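Local coordinates for xylosidase (Xanthomonas axonopodis pv. citri, PDB 6XN2), which probably hydrolyses beta-1,4-linked xylo-oligosaccharides, as a family 43 glycoside hydrolase that holds xylose units in its pocket, at residues V261-A265 / G266-L270; Y272-D276 / T277-C281. One frame throughout, in Å; residues are numbered along the deposited sequence.

Overall arrangement
Strand 267-273 takes part in both contacts, pairing with strand 257-264 in contact 1 and leading into strand 280-285 in contact 2. Together the two make successive hairpins of one four-stranded blade in the five-bladed beta-propeller expected of family 43. Their centres lie about 19 Å apart, at opposite ends of the shared strand. Contact 1 is partly buried, its turn exposed, and is carried by aromatic and amide side chains lying against each other on the two faces of a regular hairpin. Contact 2 is buried, with the side chain of Ser273 about 7 Å from a bound xylose; its longer connection is held mainly by hydroxyl and backbone hydrogen bonds, with no ring pair between its two segments.

Contact 1. Residues V261-A265 / G266-L270; sequences VHQHA and GRYYL
His262 lies beside Tyr269 on one face of a beta hairpin, strands 257-264 and 267-273 joined by a type I' turn from His264 to Arg267. His262 CG sits between the backbone N and the carbonyl carbon (chi1 76°), which swings the imidazole over toward the partner strand. Tyr269 CB then rests above one face of that ring, 3.3 Å from His262 CE1, a CH-pi contact. The two rings run nearly parallel, their planes 13° apart, but they are slid past each other and barely overlap. Further toward the turn, His264 turns its CD2 edge to the phenol, 3.5 Å from Tyr269 OH, while the His264 carbonyl O meets the edge of the phenol ring at CE1, 3.4 Å away. The three rings form an aromatic cluster, extended by His344, which bonds His262 NE2 and stacks on His264; Gly348 O takes the Tyr269 hydroxyl.

The other face carries Gln263 and Tyr268, side by side and pointing the same way, amide and phenol planes only 4° apart. Gln263 CG touches Tyr268 CE2 at 3.5 Å, and NE2 comes within 3.3 Å of Tyr268 OH without the angle for a hydrogen bond. Their polar ends are satisfied by the neighbouring loop instead: Gln263 OE1 by Asp177 N, Tyr268 OH by Asp176. Deeper in the fold, Val261 CG2 packs on Leu270 CD1 at 3.7 Å.

Paired backbone bonds of His262 with Tyr269 and of His264 with Arg267 fix the register, the Tyr269 N to His262 O bond measuring 2.8 Å. One water links His262 ND1 to Tyr269 O; a second accepts from Gln263 NE2 at 2.7 Å and donates weakly to Arg267 O.

Contact 2. Residues Y272-D276 / T277-C281; sequences YSTGD and THRIC
Thr274 and Thr277 each hold OG1 between their own backbone N and carbonyl carbon (chi1 63° and 55°), a setting that turns both hydroxyls inward to meet across the loop. Thr274 OG1 donates to Thr277 OG1 at 2.6 Å, the side chains crossing at about a right angle, and accepts from Arg279 N at 3.1 Å along a nearly straight N-H (165°). Thr277 OG1 is gripped a second time by His251 O, which makes a short chain of bonds through both hydroxyls. The tip closes where His278 N reaches Gly275 O at 3.0 Å, with that same oxygen lying over the centre of one face of the His278 ring. Just before it, Ser273 OG accepts from Gly275 N, an ST turn. Toward the strands, Thr274 CG2 touches Cys281 SG at 3.6 Å, and Cys281 CB and O both lie over one face of the Tyr272 ring, CB displaced toward the rim near CZ.

Asp276 ties the loop to Arg254 and His251. Strand 267-273 continues the sheet through the backbone of Ser273 to Glu257, a residue of the xylose pocket, on strand 257-264, while Ile280 bonds to strand 292-299 beyond strand 280-285.

Contact 1. Residues V261-A265 / G266-L270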
loop_
_atom_site.group_PDB
_atom_site.type_symbol
_atom_site.label_atom_id
_atom_site.label_comp_id
_atom_site.label_asym_id
_atom_site.label_seq_id
_atom_site.Cartn_x
_atom_site.Cartn_y
_atom_site.Cartn_z
ATOM N N VAL A 261 4.081 -6.892 -0.083
ATOM C CA VAL A 261 4.999 -8.021 -0.151
ATOM C C VAL A 261 4.973 -8.625 -1.545
ATOM O O VAL A 261 3.908 -8.843 -2.117
ATOM C CB VAL A 261 4.667 -9.108 0.901
ATOM C CG1 VAL A 261 5.614 -10.301 0.770
ATOM C CG2 VAL A 261 4.761 -8.530 2.311
ATOM N N HIS A 262 6.150 -8.872 -2.105
ATOM C CA HIS A 262 6.222 -9.614 -3.352
ATOM C C HIS A 262 7.283 -10.712 -3.249
ATOM O O HIS A 262 8.197 -10.651 -2.413
ATOM C CB HIS A 262 6.489 -8.674 -4.544
ATOM C CG HIS A 262 7.906 -8.197 -4.654
ATOM N ND1 HIS A 262 8.356 -7.043 -4.048
ATOM C CD2 HIS A 262 8.963 -8.704 -5.331
ATOM C CE1 HIS A 262 9.635 -6.870 -4.333
ATOM N NE2 HIS A 262 10.029 -7.866 -5.106
ATOM N N GLN A 263 7.153 -11.713 -4.096
ATOM C CA GLN A 263 8.074 -12.806 -4.129
ATOM C C GLN A 263 9.006 -12.709 -5.315
ATOM O O GLN A 263 8.599 -12.438 -6.389
ATOM C CB GLN A 263 7.334 -14.139 -4.203
ATOM C CG GLN A 263 6.703 -14.588 -2.920
ATOM C CD GLN A 263 6.067 -15.946 -3.025
ATOM O OE1 GLN A 263 5.005 -16.079 -3.508
ATOM N NE2 GLN A 263 6.748 -16.947 -2.557
ATOM N N HIS A 264 10.267 -12.982 -5.073
ATOM C CA HIS A 264 11.253 -12.969 -6.097
ATOM C C HIS A 264 12.437 -13.756 -5.645
ATOM O O HIS A 264 12.857 -13.627 -4.527
ATOM C CB HIS A 264 11.686 -11.555 -6.390
ATOM C CG HIS A 264 12.841 -11.472 -7.312
ATOM N ND1 HIS A 264 12.724 -11.709 -8.653
ATOM C CD2 HIS A 264 14.143 -11.243 -7.079
ATOM C CE1 HIS A 264 13.900 -11.585 -9.216
ATOM N NE2 HIS A 264 14.779 -11.305 -8.282
ATOM N N ALA A 265 12.946 -14.606 -6.520
ATOM C CA ALA A 265 14.114 -15.394 -6.252
ATOM C C ALA A 265 14.108 -16.161 -4.955
ATOM O O ALA A 265 15.100 -16.227 -4.287
ATOM C CB ALA A 265 15.350 -14.532 -6.340
ATOM N N GLY A 266 12.990 -16.756 -4.615
ATOM C CA GLY A 266 12.895 -17.550 -3.425
ATOM C C GLY A 266 12.885 -16.818 -2.121
ATOM O O GLY A 266 13.086 -17.407 -1.116
ATOM N N ARG A 267 12.680 -15.518 -2.185
ATOM C CA ARG A 267 12.634 -14.726 -0.950
ATOM C C ARG A 267 11.395 -13.848 -0.979
ATOM O O ARG A 267 10.837 -13.636 -2.039
ATOM C CB ARG A 267 13.884 -13.860 -0.855
ATOM C CG ARG A 267 15.051 -14.573 -0.202
ATOM C CD ARG A 267 15.616 -13.743 0.920
ATOM N NE ARG A 267 16.390 -14.664 1.716
ATOM C CZ ARG A 267 16.761 -14.460 2.963
ATOM N NH1 ARG A 267 16.454 -13.334 3.585
ATOM N NH2 ARG A 267 17.467 -15.383 3.584
ATOM N N TYR A 268 10.960 -13.451 0.201
ATOM C CA TYR A 268 9.854 -12.514 0.340
ATOM C C TYR A 268 10.410 -11.120 0.552
ATOM O O TYR A 268 11.314 -10.930 1.361
ATOM C CB TYR A 268 8.944 -12.911 1.502
ATOM C CG TYR A 268 8.239 -14.228 1.270
ATOM C CD1 TYR A 268 8.828 -15.428 1.639
ATOM C CD2 TYR A 268 6.986 -14.268 0.667
ATOM C CE1 TYR A 268 8.187 -16.641 1.414
ATOM C CE2 TYR A 268 6.333 -15.475 0.445
ATOM C CZ TYR A 268 6.941 -16.656 0.823
ATOM O OH TYR A 268 6.294 -17.852 0.597
ATOM N N TYR A 269 9.877 -10.155 -0.185
ATOM C CA TYR A 269 10.293 -8.766 -0.063
ATOM C C TYR A 269 9.175 -7.961 0.574
ATOM O O TYR A 269 8.117 -7.800 -0.026
ATOM C CB TYR A 269 10.634 -8.164 -1.433
ATOM C CG TYR A 269 11.890 -8.688 -2.092
ATOM C CD1 TYR A 269 11.941 -9.972 -2.621
ATOM C CD2 TYR A 269 13.014 -7.880 -2.225
ATOM C CE1 TYR A 269 13.089 -10.450 -3.236
ATOM C CE2 TYR A 269 14.164 -8.346 -2.840
ATOM C CZ TYR A 269 14.198 -9.630 -3.343
ATOM O OH TYR A 269 15.340 -10.100 -3.954
ATOM N N LEU A 270 9.395 -7.488 1.795
ATOM C CA LEU A 270 8.459 -6.579 2.441
ATOM C C LEU A 270 8.902 -5.150 2.186
ATOM O O LEU A 270 10.015 -4.787 2.540
ATOM C CB LEU A 270 8.390 -6.836 3.950
ATOM C CG LEU A 270 7.642 -5.766 4.743
ATOM C CD1 LEU A 270 6.162 -5.833 4.388
ATOM C CD2 LEU A 270 7.856 -5.949 6.235
HETATM O O HOH W 1 7.547 -5.695 -1.721
HETATM O O HOH W 2 9.435 -16.379 -2.479
#

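Contact 2. Residues Y272-D276 / T277-C281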
loop_
_atom_site.group_PDB
_atom_site.type_symbol
_atom_site.label_atom_id
_atom_site.label_comp_id
_atom_site.label_asym_id
_atom_site.label_seq_id
_atom_site.Cartn_x
_atom_site.Cartn_y
_atom_site.Cartn_z
ATOM N N TYR A 272 7.611 -0.862 2.367
ATOM C CA TYR A 272 6.734 0.004 3.087
ATOM C C TYR A 272 7.174 1.451 3.154
ATOM O O TYR A 272 8.277 1.759 2.892
ATOM C CB TYR A 272 6.708 -0.480 4.534
ATOM C CG TYR A 272 8.062 -0.590 5.160
ATOM C CD1 TYR A 272 8.629 0.472 5.813
ATOM C CD2 TYR A 272 8.764 -1.733 5.096
ATOM C CE1 TYR A 272 9.852 0.393 6.372
ATOM C CE2 TYR A 272 9.995 -1.831 5.656
ATOM C CZ TYR A 272 10.538 -0.753 6.301
ATOM O OH TYR A 272 11.750 -0.847 6.856
ATOM N N SER A 273 6.283 2.311 3.578
ATOM C CA SER A 273 6.569 3.707 3.720
ATOM C C SER A 273 7.109 3.991 5.108
ATOM O O SER A 273 6.709 3.369 6.027
ATOM C CB SER A 273 5.314 4.483 3.499
ATOM O OG SER A 273 5.404 5.771 4.000
ATOM N N THR A 274 8.032 4.919 5.217
ATOM C CA THR A 274 8.600 5.311 6.488
ATOM C C THR A 274 7.974 6.569 7.035
ATOM O O THR A 274 8.369 7.093 8.024
ATOM C CB THR A 274 10.090 5.523 6.436
ATOM O OG1 THR A 274 10.372 6.588 5.561
ATOM C CG2 THR A 274 10.786 4.289 6.009
ATOM N N GLY A 275 6.976 7.036 6.356
ATOM C CA GLY A 275 6.215 8.183 6.818
ATOM C C GLY A 275 6.959 9.505 6.890
ATOM O O GLY A 275 7.099 10.204 5.875
ATOM N N ASP A 276 7.423 9.844 8.081
ATOM C CA ASP A 276 8.077 11.121 8.293
ATOM C C ASP A 276 9.436 11.311 7.692
ATOM O O ASP A 276 9.957 12.392 7.734
ATOM C CB ASP A 276 8.044 11.572 9.748
ATOM C CG ASP A 276 8.789 10.658 10.675
ATOM O OD1 ASP A 276 8.981 9.505 10.345
ATOM O OD2 ASP A 276 9.153 11.125 11.735
ATOM N N THR A 277 10.006 10.246 7.158
ATOM C CA THR A 277 11.255 10.319 6.469
ATOM C C THR A 277 11.051 10.082 4.978
ATOM O O THR A 277 11.959 9.999 4.237
ATOM C CB THR A 277 12.331 9.438 7.049
ATOM O OG1 THR A 277 11.864 8.114 7.115
ATOM C CG2 THR A 277 12.685 9.924 8.408
ATOM N N HIS A 278 9.811 9.933 4.606
ATOM C CA HIS A 278 9.407 9.868 3.230
ATOM C C HIS A 278 9.955 8.893 2.243
ATOM O O HIS A 278 9.980 9.191 1.095
ATOM C CB HIS A 278 9.460 11.273 2.649
ATOM C CG HIS A 278 8.808 12.287 3.512
ATOM N ND1 HIS A 278 7.510 12.686 3.355
ATOM C CD2 HIS A 278 9.271 12.951 4.581
ATOM C CE1 HIS A 278 7.223 13.579 4.272
ATOM N NE2 HIS A 278 8.271 13.750 5.026
ATOM N N ARG A 279 10.347 7.718 2.683
ATOM C CA ARG A 279 10.803 6.735 1.764
ATOM C C ARG A 279 10.034 5.467 1.742
ATOM O O ARG A 279 9.325 5.175 2.627
ATOM C CB ARG A 279 12.199 6.290 2.072
ATOM C CG ARG A 279 13.027 7.226 2.873
ATOM C CD ARG A 279 14.015 6.379 3.620
ATOM N NE ARG A 279 14.756 7.153 4.541
ATOM C CZ ARG A 279 15.852 6.757 5.139
ATOM N NH1 ARG A 279 16.349 5.565 4.927
ATOM N NH2 ARG A 279 16.451 7.589 5.962
ATOM N N ILE A 280 10.215 4.741 0.664
ATOM C CA ILE A 280 9.711 3.423 0.590
ATOM C C ILE A 280 10.958 2.609 0.844
ATOM O O ILE A 280 11.902 2.717 0.143
ATOM C CB ILE A 280 9.127 3.003 -0.747
ATOM C CG1 ILE A 280 7.982 3.896 -1.141
ATOM C CG2 ILE A 280 8.598 1.605 -0.620
ATOM C CD1 ILE A 280 6.853 3.896 -0.180
ATOM N N CYS A 281 10.963 1.848 1.911
ATOM C CA CYS A 281 12.075 0.982 2.248
ATOM C C CYS A 281 11.705 -0.470 2.030
ATOM O O CYS A 281 10.606 -0.752 1.866
ATOM C CB CYS A 281 12.444 1.168 3.694
ATOM S SG CYS A 281 13.315 2.691 4.031
#